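Local atomic coordinates of Plm1 (PDB entry 4HXY), a protein that probably reduces the beta-keto group of a growing polyketide chain with NADPH, as the first-module ketoreductase of phoslactomycin biosynthesis. Residues P84-G96 with P101-L113. Sequence-based numbering, arbitrary orientation.
Sequences PVWCVTSRAVGVG and PAADVRAAGVWGL
Trp111 offers a face of its indole to Val93, in the loop after strand 85-90, and its NE1 edge to Thr89 of the strand. Val93 CG1 sits over that face, 3.6 Å from the centroid of the six-membered ring and only 8° off its normal, a CH-pi contact. NE1 donates in a nearly straight bond to Thr89 OG1 (2.9 Å), the hydroxyl lying close to the indole plane; Asp130 also hydrogen-bonds this buried oxygen and the amide of Ala92. The other branch of Thr89, CG2, meets Val110 CG1 tip to tip, and Cys87 SG touches the same methyl at 3.6 Å. Strand and helix axes run nearly antiparallel (153°), as expected for the first half of the right-handed beta-alpha-beta unit completed by strand 125-131. Ala92 CB fits between Ala107 CB and the indole. At the helix start, Asp104 is the N-cap: its OD1 accepts from Ala107 N, met from above the carboxylate plane, while its own N donates to Arg91 O (3.1 Å). With CG anti to the carbonyl carbon and a bend at chi3 (60°), Arg91 lays its guanidinium over Asp104 CB. NE donates to Ala102 O (3.2 Å) from above the carbonyl plane. Asp104 OD2 lies over a guanidinium face, 3.7 Å from NH1, a long salt bridge of charges alone with no N-H aimed at it. Were Arg91 an alanine, Ala102 O would probably lose this donor, the Asp104 carboxylate its nearby positive charge, and Pro101 CB the CG methylene packed on it. Water 1 donates to Ser90 O and, at 2.6 Å, to Asp104 OD2.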
ATOM      1  N   PRO A  84     -17.175 -15.156  11.571  1.00 12.46           N
ATOM      2  CA  PRO A  84     -16.011 -14.377  11.146  1.00 11.63           C
ATOM      3  C   PRO A  84     -15.604 -14.621   9.685  1.00 10.37           C
ATOM      4  O   PRO A  84     -15.626 -15.759   9.218  1.00 10.17           O
ATOM      5  CB  PRO A  84     -14.899 -14.867  12.079  1.00 12.28           C
ATOM      6  CG  PRO A  84     -15.585 -15.527  13.232  1.00 14.18           C
ATOM      7  CD  PRO A  84     -16.868 -16.056  12.699  1.00 12.99           C
ATOM      8  N   VAL A  85     -15.229 -13.543   9.008  1.00  9.31           N
ATOM      9  CA  VAL A  85     -14.795 -13.573   7.627  1.00  8.71           C
ATOM     10  C   VAL A  85     -13.280 -13.547   7.580  1.00  7.86           C
ATOM     11  O   VAL A  85     -12.643 -12.566   7.989  1.00  7.34           O
ATOM     12  CB  VAL A  85     -15.328 -12.364   6.861  1.00  8.54           C
ATOM     13  CG1 VAL A  85     -14.835 -12.371   5.427  1.00  9.43           C
ATOM     14  CG2 VAL A  85     -16.870 -12.356   6.913  1.00 10.98           C
ATOM     15  N   TRP A  86     -12.721 -14.626   7.066  1.00  7.06           N
ATOM     16  CA  TRP A  86     -11.284 -14.788   6.955  1.00  7.17           C
ATOM     17  C   TRP A  86     -10.919 -14.790   5.489  1.00  7.53           C
ATOM     18  O   TRP A  86     -11.650 -15.366   4.671  1.00  7.91           O
ATOM     19  CB  TRP A  86     -10.869 -16.116   7.612  1.00  6.75           C
ATOM     20  CG  TRP A  86     -10.816 -16.044   9.089  1.00  9.24           C
ATOM     21  CD1 TRP A  86     -11.819 -16.351   9.972  1.00  9.71           C
ATOM     22  CD2 TRP A  86      -9.698 -15.624   9.882  1.00  8.76           C
ATOM     23  NE1 TRP A  86     -11.388 -16.126  11.262  1.00 10.96           N
ATOM     24  CE2 TRP A  86     -10.100 -15.673  11.232  1.00  9.73           C
ATOM     25  CE3 TRP A  86      -8.410 -15.185   9.576  1.00  9.95           C
ATOM     26  CZ2 TRP A  86      -9.244 -15.315  12.277  1.00 11.70           C
ATOM     27  CZ3 TRP A  86      -7.571 -14.816  10.602  1.00 10.86           C
ATOM     28  CH2 TRP A  86      -7.981 -14.895  11.938  1.00 10.58           C
ATOM     29  N   CYS A  87      -9.796 -14.160   5.159  1.00  7.42           N
ATOM     30  CA  CYS A  87      -9.323 -14.075   3.782  1.00  7.33           C
ATOM     31  C   CYS A  87      -7.921 -14.657   3.680  1.00  7.73           C
ATOM     32  O   CYS A  87      -7.013 -14.203   4.392  1.00  7.58           O
ATOM     33  CB  CYS A  87      -9.342 -12.622   3.314  1.00  6.94           C
ATOM     34  SG  CYS A  87      -8.791 -12.422   1.601  1.00  9.03           S
ATOM     35  N   VAL A  88      -7.746 -15.651   2.805  1.00  7.25           N
ATOM     36  CA  VAL A  88      -6.416 -16.236   2.566  1.00  8.01           C
ATOM     37  C   VAL A  88      -5.831 -15.782   1.224  1.00  8.15           C
ATOM     38  O   VAL A  88      -6.532 -15.686   0.222  1.00  8.52           O
ATOM     39  CB  VAL A  88      -6.397 -17.779   2.629  1.00  8.91           C
ATOM     40  CG1 VAL A  88      -6.589 -18.244   4.051  1.00 10.54           C
ATOM     41  CG2 VAL A  88      -7.452 -18.396   1.686  1.00  8.36           C
ATOM     42  N   THR A  89      -4.547 -15.473   1.253  1.00  8.16           N
ATOM     43  CA  THR A  89      -3.793 -15.012   0.107  1.00  8.08           C
ATOM     44  C   THR A  89      -2.517 -15.846   0.024  1.00  8.48           C
ATOM     45  O   THR A  89      -2.269 -16.683   0.886  1.00  8.57           O
ATOM     46  CB  THR A  89      -3.382 -13.551   0.277  1.00  8.08           C
ATOM     47  OG1 THR A  89      -2.600 -13.392   1.477  1.00  6.71           O
ATOM     48  CG2 THR A  89      -4.620 -12.674   0.377  1.00  7.77           C
ATOM     49  N   SER A  90      -1.757 -15.639  -1.043  1.00  8.98           N
ATOM     50  CA  SER A  90      -0.387 -16.138  -1.171  1.00 10.28           C
ATOM     51  C   SER A  90       0.480 -15.072  -1.854  1.00 10.68           C
ATOM     52  O   SER A  90       0.001 -14.311  -2.710  1.00 10.57           O
ATOM     53  CB  SER A  90      -0.358 -17.463  -1.958  1.00 10.82           C
ATOM     54  OG  SER A  90      -0.756 -17.226  -3.285  1.00 13.69           O
ATOM     55  N   ARG A  91       1.733 -14.974  -1.411  1.00 11.16           N
ATOM     56  CA  ARG A  91       2.721 -14.031  -1.938  1.00 12.09           C
ATOM     57  C   ARG A  91       2.345 -12.563  -1.648  1.00 11.69           C
ATOM     58  O   ARG A  91       2.860 -11.677  -2.291  1.00 12.50           O
ATOM     59  CB  ARG A  91       2.949 -14.235  -3.458  1.00 13.05           C
ATOM     60  CG  ARG A  91       3.468 -15.634  -3.871  1.00 16.59           C
ATOM     61  CD  ARG A  91       3.385 -15.854  -5.392  1.00 19.78           C
ATOM     62  NE  ARG A  91       4.167 -14.874  -6.138  1.00 24.23           N
ATOM     63  CZ  ARG A  91       3.895 -14.421  -7.363  1.00 27.37           C
ATOM     64  NH1 ARG A  91       2.828 -14.837  -8.039  1.00 26.85           N
ATOM     65  NH2 ARG A  91       4.702 -13.516  -7.915  1.00 29.47           N
ATOM     66  N   ALA A  92       1.490 -12.325  -0.649  1.00 10.66           N
ATOM     67  CA  ALA A  92       0.934 -10.986  -0.415  1.00 10.80           C
ATOM     68  C   ALA A  92       1.816 -10.134   0.515  1.00 10.51           C
ATOM     69  O   ALA A  92       1.753  -8.904   0.472  1.00 10.73           O
ATOM     70  CB  ALA A  92      -0.498 -11.083   0.118  1.00 10.81           C
ATOM     71  N   VAL A  93       2.635 -10.802   1.321  1.00 10.45           N
ATOM     72  CA  VAL A  93       3.488 -10.180   2.342  1.00 10.56           C
ATOM     73  C   VAL A  93       4.882 -10.808   2.339  1.00 11.26           C
ATOM     74  O   VAL A  93       5.060 -11.972   1.929  1.00 12.04           O
ATOM     75  CB  VAL A  93       2.853 -10.293   3.770  1.00 10.76           C
ATOM     76  CG1 VAL A  93       1.495  -9.590   3.817  1.00 10.72           C
ATOM     77  CG2 VAL A  93       2.690 -11.741   4.223  1.00 10.54           C
ATOM     78  N   GLY A  94       5.847 -10.022   2.801  1.00 12.21           N
ATOM     79  CA  GLY A  94       7.243 -10.452   2.918  1.00 13.96           C
ATOM     80  C   GLY A  94       7.548 -10.547   4.393  1.00 14.36           C
ATOM     81  O   GLY A  94       7.710  -9.529   5.059  1.00 15.00           O
ATOM     82  N   VAL A  95       7.604 -11.766   4.917  1.00 15.99           N
ATOM     83  CA  VAL A  95       7.887 -11.959   6.343  1.00 17.17           C
ATOM     84  C   VAL A  95       9.350 -11.671   6.718  1.00 19.87           C
ATOM     85  O   VAL A  95       9.641 -11.300   7.855  1.00 20.92           O
ATOM     86  CB  VAL A  95       7.482 -13.356   6.810  1.00 17.00           C
ATOM     87  CG1 VAL A  95       7.889 -13.561   8.252  1.00 16.97           C
ATOM     88  CG2 VAL A  95       5.977 -13.538   6.644  1.00 15.13           C
ATOM     89  N   GLY A  96      10.250 -11.810   5.755  1.00 22.85           N
ATOM     90  CA  GLY A  96      11.684 -11.578   5.972  1.00 25.30           C
ATOM     91  C   GLY A  96      12.417 -12.850   6.361  1.00 27.63           C
ATOM     92  O   GLY A  96      13.463 -12.791   7.014  1.00 28.80           O
ATOM     93  N   PRO A 101       8.294 -16.086  -0.551  1.00 28.86           N
ATOM     94  CA  PRO A 101       8.148 -16.066  -1.989  1.00 27.47           C
ATOM     95  C   PRO A 101       8.389 -14.677  -2.580  1.00 25.87           C
ATOM     96  O   PRO A 101       8.503 -13.686  -1.845  1.00 24.83           O
ATOM     97  CB  PRO A 101       6.692 -16.468  -2.194  1.00 27.66           C
ATOM     98  CG  PRO A 101       6.001 -15.989  -0.975  1.00 28.71           C
ATOM     99  CD  PRO A 101       6.983 -16.203   0.127  1.00 29.09           C
ATOM    100  N   ALA A 102       8.458 -14.627  -3.903  1.00 24.23           N
ATOM    101  CA  ALA A 102       8.582 -13.367  -4.622  1.00 22.97           C
ATOM    102  C   ALA A 102       7.285 -12.566  -4.480  1.00 21.37           C
ATOM    103  O   ALA A 102       6.201 -13.145  -4.401  1.00 21.81           O
ATOM    104  CB  ALA A 102       8.886 -13.626  -6.081  1.00 23.12           C
ATOM    105  N   ALA A 103       7.399 -11.244  -4.477  1.00 19.63           N
ATOM    106  CA  ALA A 103       6.246 -10.355  -4.252  1.00 18.85           C
ATOM    107  C   ALA A 103       5.188 -10.478  -5.351  1.00 17.83           C
ATOM    108  O   ALA A 103       5.529 -10.558  -6.563  1.00 18.82           O
ATOM    109  CB  ALA A 103       6.721  -8.896  -4.119  1.00 18.51           C
ATOM    110  N   ASP A 104       3.915 -10.539  -4.938  1.00 15.45           N
ATOM    111  CA  ASP A 104       2.777 -10.502  -5.849  1.00 13.75           C
ATOM    112  C   ASP A 104       2.105  -9.163  -5.573  1.00 11.89           C
ATOM    113  O   ASP A 104       1.543  -8.961  -4.492  1.00 10.33           O
ATOM    114  CB  ASP A 104       1.820 -11.673  -5.569  1.00 14.04           C
ATOM    115  CG  ASP A 104       0.578 -11.685  -6.451  1.00 17.20           C
ATOM    116  OD1 ASP A 104       0.101 -10.641  -6.934  1.00 17.49           O
ATOM    117  OD2 ASP A 104       0.019 -12.796  -6.624  1.00 23.86           O
ATOM    118  N   VAL A 105       2.200  -8.243  -6.533  1.00  9.63           N
ATOM    119  CA  VAL A 105       1.724  -6.876  -6.326  1.00  8.90           C
ATOM    120  C   VAL A 105       0.220  -6.868  -6.089  1.00  9.36           C
ATOM    121  O   VAL A 105      -0.271  -6.212  -5.170  1.00  8.92           O
ATOM    122  CB  VAL A 105       2.129  -5.976  -7.516  1.00  8.36           C
ATOM    123  CG1 VAL A 105       1.374  -4.630  -7.510  1.00  8.92           C
ATOM    124  CG2 VAL A 105       3.644  -5.786  -7.514  1.00  8.00           C
ATOM    125  N   ARG A 106      -0.522  -7.606  -6.902  1.00  8.85           N
ATOM    126  CA  ARG A 106      -1.980  -7.586  -6.776  1.00 10.41           C
ATOM    127  C   ARG A 106      -2.474  -8.241  -5.481  1.00  8.84           C
ATOM    128  O   ARG A 106      -3.434  -7.776  -4.871  1.00  9.30           O
ATOM    129  CB  ARG A 106      -2.620  -8.177  -8.018  1.00 10.74           C
ATOM    130  CG  ARG A 106      -2.340  -7.269  -9.215  1.00 15.25           C
ATOM    131  CD  ARG A 106      -3.122  -7.652 -10.432  1.00 19.69           C
ATOM    132  NE  ARG A 106      -2.649  -6.958 -11.633  1.00 22.53           N
ATOM    133  CZ  ARG A 106      -2.871  -5.673 -11.940  1.00 24.21           C
ATOM    134  NH1 ARG A 106      -2.390  -5.189 -13.077  1.00 24.00           N
ATOM    135  NH2 ARG A 106      -3.565  -4.862 -11.143  1.00 24.56           N
ATOM    136  N   ALA A 107      -1.799  -9.287  -5.038  1.00  8.17           N
ATOM    137  CA  ALA A 107      -2.167  -9.946  -3.797  1.00  7.64           C
ATOM    138  C   ALA A 107      -2.003  -9.027  -2.596  1.00  7.15           C
ATOM    139  O   ALA A 107      -2.786  -9.082  -1.631  1.00  7.12           O
ATOM    140  CB  ALA A 107      -1.344 -11.214  -3.580  1.00  8.30           C
ATOM    141  N   ALA A 108      -0.953  -8.206  -2.626  1.00  6.90           N
ATOM    142  CA  ALA A 108      -0.719  -7.219  -1.563  1.00  6.14           C
ATOM    143  C   ALA A 108      -1.899  -6.254  -1.383  1.00  5.52           C
ATOM    144  O   ALA A 108      -2.204  -5.835  -0.259  1.00  4.81           O
ATOM    145  CB  ALA A 108       0.604  -6.441  -1.824  1.00  6.34           C
ATOM    146  N   GLY A 109      -2.572  -5.916  -2.475  1.00  4.80           N
ATOM    147  CA  GLY A 109      -3.759  -5.063  -2.425  1.00  5.22           C
ATOM    148  C   GLY A 109      -4.896  -5.630  -1.588  1.00  5.22           C
ATOM    149  O   GLY A 109      -5.668  -4.891  -0.980  1.00  4.75           O
ATOM    150  N   VAL A 110      -4.995  -6.953  -1.564  1.00  4.61           N
ATOM    151  CA  VAL A 110      -5.975  -7.647  -0.729  1.00  5.11           C
ATOM    152  C   VAL A 110      -5.791  -7.242   0.734  1.00  4.37           C
ATOM    153  O   VAL A 110      -6.765  -7.004   1.459  1.00  4.91           O
ATOM    154  CB  VAL A 110      -5.829  -9.161  -0.836  1.00  5.17           C
ATOM    155  CG1 VAL A 110      -6.794  -9.833   0.095  1.00  5.51           C
ATOM    156  CG2 VAL A 110      -6.134  -9.674  -2.290  1.00  4.84           C
ATOM    157  N   TRP A 111      -4.533  -7.193   1.175  1.00  4.61           N
ATOM    158  CA  TRP A 111      -4.213  -6.831   2.562  1.00  5.02           C
ATOM    159  C   TRP A 111      -4.530  -5.359   2.849  1.00  5.04           C
ATOM    160  O   TRP A 111      -5.022  -5.013   3.933  1.00  5.40           O
ATOM    161  CB  TRP A 111      -2.744  -7.163   2.877  1.00  4.85           C
ATOM    162  CG  TRP A 111      -2.578  -8.601   3.153  1.00  6.27           C
ATOM    163  CD1 TRP A 111      -2.848  -9.638   2.302  1.00  5.77           C
ATOM    164  CD2 TRP A 111      -2.155  -9.194   4.378  1.00  4.72           C
ATOM    165  NE1 TRP A 111      -2.609 -10.824   2.914  1.00  7.58           N
ATOM    166  CE2 TRP A 111      -2.164 -10.588   4.188  1.00  4.66           C
ATOM    167  CE3 TRP A 111      -1.712  -8.683   5.607  1.00  6.46           C
ATOM    168  CZ2 TRP A 111      -1.790 -11.473   5.178  1.00  5.42           C
ATOM    169  CZ3 TRP A 111      -1.361  -9.586   6.591  1.00  5.97           C
ATOM    170  CH2 TRP A 111      -1.356 -10.950   6.356  1.00  5.86           C
ATOM    171  N   GLY A 112      -4.275  -4.483   1.885  1.00  4.83           N
ATOM    172  CA  GLY A 112      -4.616  -3.072   2.062  1.00  4.38           C
ATOM    173  C   GLY A 112      -6.100  -2.909   2.301  1.00  4.09           C
ATOM    174  O   GLY A 112      -6.516  -2.220   3.222  1.00  5.00           O
ATOM    175  N   LEU A 113      -6.907  -3.566   1.470  1.00  4.40           N
ATOM    176  CA  LEU A 113      -8.346  -3.498   1.599  1.00  4.80           C
ATOM    177  C   LEU A 113      -8.859  -4.208   2.850  1.00  4.43           C
ATOM    178  O   LEU A 113      -9.744  -3.705   3.538  1.00  5.72           O
ATOM    179  CB  LEU A 113      -9.013  -4.078   0.346  1.00  4.65           C
ATOM    180  CG  LEU A 113     -10.511  -3.820   0.298  1.00  7.58           C
ATOM    181  CD1 LEU A 113     -10.908  -3.430  -1.152  1.00 12.27           C
ATOM    182  CD2 LEU A 113     -11.273  -5.016   0.805  1.00  9.83           C
TER
HETATM  183  O   HOH W   1      -0.154 -15.120  -5.470  1.00 23.55           O
HETATM  184  O   HOH W   2       3.668  -8.954  -2.143  1.00 21.42           O
HETATM  185  O   HOH W   3       7.134 -11.572  -8.379  1.00 26.47           O